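Local coordinates for LP1413 - SCCmec type IV-encoded DNA binding protein (Staphylococcus aureus, PDB 6BTC) that binds single-stranded DNA and is encoded by staphylococcal cassette chromosome elements, at residues Q22-E32 / K71-G81. Sequence-based numbering, arbitrary orientation.
Sequences QPVGSTFTYGE and KNGSLLYQKIG
Phe28 and Tyr77 face each other as a hydrogen-bonded antiparallel pair, joining short strand 27-28 to the central strand 74-79 in the three-stranded antiparallel sheet of a winged-helix-like fold. Phe28 N donates to Tyr77 O, and Tyr77 N donates to Phe28 O at 2.8 Å. Their side chains share one face of the sheet. Tyr77 CB lies over one face of the Phe28 ring, 4.0 Å from the ring centroid, in a CH-pi contact offset toward the rim. The Phe28 torsion (chi1 63°) sets CG between its own backbone N and carbonyl carbon. From there the ring reaches back over Tyr77 CB.

Thr27 and Gln78 are the neighbouring non-hydrogen-bonded pair, on the other face. The extended Gln78 side chain runs to the type II turn from Pro23 to Ser26, where NE2 donates to Gly25 O at 2.8 Å, the acceptor lying in its amide plane. Gly25 N in turn donates to Lys79 O. Lys79 bends at chi2 (83°) and chi4, which brings NZ to Gln22 O at 2.8 Å. A second bond, to Phe20 O, ties the same ammonium to the end of helix 6-21.

Beyond the strand pair, Thr29 is the N-cap of helix 30-34 and forms a capping box with Glu32. Glu32 N donates to Thr29 OG1, and Thr29 N donates to Glu32 OE1. The other carboxylate oxygen, Glu32 OE2, receives Lys71 NZ on its syn lone pair in a salt bridge of 2.9 Å. Leu33 of helix 30-34 touches Phe28, and Ala54 and Ile57 of helix 43-59 touch Tyr77. One water donates to both Thr27 O and Glu32 OE1; its bond to Glu32 OE1 measures 2.8 Å.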
loop_
_atom_site.group_PDB
_atom_site.type_symbol
_atom_site.label_atom_id
_atom_site.label_comp_id
_atom_site.label_asym_id
_atom_site.label_seq_id
_atom_site.Cartn_x
_atom_site.Cartn_y
_atom_site.Cartn_z
ATOM N N GLN A 22 9.527 -2.173 -2.659
ATOM C CA GLN A 22 10.267 -1.003 -2.224
ATOM C C GLN A 22 11.610 -1.429 -1.638
ATOM O O GLN A 22 11.674 -2.420 -0.895
ATOM C CB GLN A 22 9.463 -0.225 -1.184
ATOM C CG GLN A 22 8.246 0.447 -1.767
ATOM C CD GLN A 22 8.615 1.522 -2.775
ATOM O OE1 GLN A 22 9.339 2.480 -2.455
ATOM N NE2 GLN A 22 8.133 1.363 -4.002
ATOM N N PRO A 23 12.699 -0.727 -1.958
ATOM C CA PRO A 23 13.982 -1.042 -1.320
ATOM C C PRO A 23 14.014 -0.601 0.135
ATOM O O PRO A 23 13.354 0.361 0.540
ATOM C CB PRO A 23 15.002 -0.261 -2.162
ATOM C CG PRO A 23 14.216 0.804 -2.848
ATOM C CD PRO A 23 12.847 0.240 -3.062
ATOM N N VAL A 24 14.791 -1.338 0.929
ATOM C CA VAL A 24 14.932 -1.026 2.343
ATOM C C VAL A 24 15.301 0.437 2.519
ATOM O O VAL A 24 16.102 0.991 1.761
ATOM C CB VAL A 24 15.977 -1.954 2.986
ATOM C CG1 VAL A 24 16.191 -1.585 4.447
ATOM C CG2 VAL A 24 15.523 -3.398 2.878
ATOM N N GLY A 25 14.708 1.067 3.535
ATOM C CA GLY A 25 14.908 2.463 3.820
ATOM C C GLY A 25 14.043 3.427 3.038
ATOM O O GLY A 25 13.836 4.554 3.496
ATOM N N SER A 26 13.538 3.044 1.874
ATOM C CA SER A 26 12.767 3.993 1.077
ATOM C C SER A 26 11.455 4.355 1.766
ATOM O O SER A 26 10.825 3.525 2.428
ATOM C CB SER A 26 12.469 3.421 -0.309
ATOM O OG SER A 26 11.756 2.217 -0.217
ATOM N N THR A 27 11.053 5.613 1.613
ATOM C CA THR A 27 9.753 6.084 2.070
ATOM C C THR A 27 8.782 6.187 0.900
ATOM O O THR A 27 9.183 6.394 -0.244
ATOM C CB THR A 27 9.861 7.445 2.766
ATOM O OG1 THR A 27 10.189 8.470 1.818
ATOM C CG2 THR A 27 10.910 7.411 3.857
ATOM N N PHE A 28 7.492 6.028 1.194
ATOM C CA PHE A 28 6.473 6.064 0.153
ATOM C C PHE A 28 5.101 6.292 0.778
ATOM O O PHE A 28 4.880 6.027 1.967
ATOM C CB PHE A 28 6.472 4.775 -0.665
ATOM C CG PHE A 28 6.122 3.550 0.137
ATOM C CD1 PHE A 28 7.101 2.868 0.836
ATOM C CD2 PHE A 28 4.817 3.089 0.196
ATOM C CE1 PHE A 28 6.797 1.744 1.579
ATOM C CE2 PHE A 28 4.500 1.969 0.941
ATOM C CZ PHE A 28 5.490 1.294 1.634
ATOM N N THR A 29 4.189 6.798 -0.048
ATOM C CA THR A 29 2.769 6.913 0.265
ATOM C C THR A 29 1.951 5.996 -0.635
ATOM O O THR A 29 2.425 5.476 -1.654
ATOM C CB THR A 29 2.259 8.340 0.076
ATOM O OG1 THR A 29 2.198 8.637 -1.328
ATOM C CG2 THR A 29 3.148 9.339 0.776
ATOM N N TYR A 30 0.689 5.814 -0.248
ATOM C CA TYR A 30 -0.223 5.024 -1.065
ATOM C C TYR A 30 -0.371 5.624 -2.461
ATOM O O TYR A 30 -0.368 4.895 -3.461
ATOM C CB TYR A 30 -1.588 4.927 -0.386
ATOM C CG TYR A 30 -2.653 4.376 -1.297
ATOM C CD1 TYR A 30 -2.659 3.035 -1.638
ATOM C CD2 TYR A 30 -3.635 5.199 -1.834
ATOM C CE1 TYR A 30 -3.618 2.516 -2.473
ATOM C CE2 TYR A 30 -4.606 4.691 -2.676
ATOM C CZ TYR A 30 -4.590 3.351 -2.992
ATOM O OH TYR A 30 -5.539 2.829 -3.826
ATOM N N GLY A 31 -0.522 6.948 -2.547
ATOM C CA GLY A 31 -0.729 7.588 -3.832
ATOM C C GLY A 31 0.458 7.459 -4.764
ATOM O O GLY A 31 0.289 7.386 -5.982
ATOM N N GLU A 32 1.675 7.429 -4.215
ATOM C CA GLU A 32 2.845 7.220 -5.060
ATOM C C GLU A 32 2.820 5.837 -5.690
ATOM O O GLU A 32 3.146 5.681 -6.873
ATOM C CB GLU A 32 4.118 7.431 -4.250
ATOM C CG GLU A 32 4.348 8.895 -3.913
ATOM C CD GLU A 32 5.460 9.106 -2.914
ATOM O OE1 GLU A 32 6.004 8.102 -2.394
ATOM O OE2 GLU A 32 5.787 10.282 -2.654
ATOM N N LYS A 71 3.233 13.033 4.427
ATOM C CA LYS A 71 3.727 13.700 3.228
ATOM C C LYS A 71 2.529 14.087 2.378
ATOM O O LYS A 71 1.787 13.210 1.927
ATOM C CB LYS A 71 4.665 12.784 2.449
ATOM C CG LYS A 71 5.380 13.426 1.283
ATOM C CD LYS A 71 6.163 12.366 0.507
ATOM C CE LYS A 71 6.981 12.974 -0.619
ATOM N NZ LYS A 71 7.752 11.925 -1.357
ATOM N N ASN A 72 2.337 15.386 2.165
ATOM C CA ASN A 72 1.207 15.876 1.379
ATOM C C ASN A 72 -0.117 15.388 1.965
ATOM O O ASN A 72 -1.003 14.911 1.252
ATOM C CB ASN A 72 1.349 15.450 -0.084
ATOM C CG ASN A 72 2.617 15.978 -0.722
ATOM O OD1 ASN A 72 3.023 17.113 -0.469
ATOM N ND2 ASN A 72 3.253 15.154 -1.555
ATOM N N GLY A 73 -0.241 15.490 3.287
ATOM C CA GLY A 73 -1.461 15.107 3.967
ATOM C C GLY A 73 -1.736 13.622 4.026
ATOM O O GLY A 73 -2.773 13.226 4.572
ATOM N N SER A 74 -0.862 12.786 3.481
ATOM C CA SER A 74 -1.021 11.343 3.550
ATOM C C SER A 74 -0.019 10.765 4.536
ATOM O O SER A 74 0.967 11.409 4.904
ATOM C CB SER A 74 -0.826 10.701 2.173
ATOM O OG SER A 74 -1.836 11.110 1.275
ATOM N N LEU A 75 -0.288 9.541 4.972
ATOM C CA LEU A 75 0.669 8.830 5.802
ATOM C C LEU A 75 1.914 8.495 4.988
ATOM O O LEU A 75 1.824 8.069 3.831
ATOM C CB LEU A 75 0.049 7.553 6.362
ATOM C CG LEU A 75 -1.029 7.722 7.442
ATOM C CD1 LEU A 75 -1.573 6.361 7.818
ATOM C CD2 LEU A 75 -0.493 8.426 8.672
ATOM N N LEU A 76 3.079 8.706 5.597
ATOM C CA LEU A 76 4.359 8.337 5.002
ATOM C C LEU A 76 4.840 7.024 5.615
ATOM O O LEU A 76 5.036 6.935 6.832
ATOM C CB LEU A 76 5.395 9.436 5.217
ATOM C CG LEU A 76 6.718 9.253 4.460
ATOM C CD1 LEU A 76 6.505 9.204 2.938
ATOM C CD2 LEU A 76 7.671 10.373 4.806
ATOM N N TYR A 77 5.021 6.016 4.776
ATOM C CA TYR A 77 5.541 4.728 5.197
ATOM C C TYR A 77 7.022 4.600 4.848
ATOM O O TYR A 77 7.568 5.356 4.040
ATOM C CB TYR A 77 4.763 3.586 4.544
ATOM C CG TYR A 77 3.269 3.647 4.783
ATOM C CD1 TYR A 77 2.716 3.203 5.978
ATOM C CD2 TYR A 77 2.411 4.135 3.805
ATOM C CE1 TYR A 77 1.356 3.252 6.193
ATOM C CE2 TYR A 77 1.047 4.189 4.014
ATOM C CZ TYR A 77 0.526 3.748 5.206
ATOM O OH TYR A 77 -0.830 3.802 5.417
ATOM N N GLN A 78 7.668 3.624 5.482
ATOM C CA GLN A 78 9.046 3.280 5.181
ATOM C C GLN A 78 9.181 1.772 5.170
ATOM O O GLN A 78 8.714 1.100 6.095
ATOM C CB GLN A 78 10.016 3.880 6.204
ATOM C CG GLN A 78 11.466 3.500 5.943
ATOM C CD GLN A 78 12.423 4.203 6.877
ATOM O OE1 GLN A 78 12.208 4.268 8.087
ATOM N NE2 GLN A 78 13.482 4.751 6.315
ATOM N N LYS A 79 9.758 1.249 4.092
ATOM C CA LYS A 79 10.192 -0.138 4.047
ATOM C C LYS A 79 11.411 -0.315 4.953
ATOM O O LYS A 79 12.385 0.437 4.855
ATOM C CB LYS A 79 10.524 -0.519 2.612
ATOM C CG LYS A 79 11.056 -1.917 2.401
ATOM C CD LYS A 79 9.945 -2.933 2.317
ATOM C CE LYS A 79 10.506 -4.324 2.224
ATOM N NZ LYS A 79 11.275 -4.524 0.974
ATOM N N ILE A 80 11.356 -1.300 5.845
ATOM C CA ILE A 80 12.423 -1.524 6.807
ATOM C C ILE A 80 12.988 -2.914 6.583
ATOM O O ILE A 80 12.448 -3.725 5.834
ATOM C CB ILE A 80 11.962 -1.350 8.267
ATOM C CG1 ILE A 80 10.933 -2.419 8.646
ATOM C CG2 ILE A 80 11.369 0.040 8.464
ATOM C CD1 ILE A 80 10.587 -2.429 10.126
ATOM N N GLY A 81 14.076 -3.187 7.276
ATOM C CA GLY A 81 14.827 -4.384 7.009
ATOM C C GLY A 81 14.174 -5.620 7.588
ATOM O O GLY A 81 13.566 -5.606 8.660
HETATM O O HOH W 1 8.539 8.957 -1.521
HETATM O O HOH W 2 -0.287 7.089 2.178
#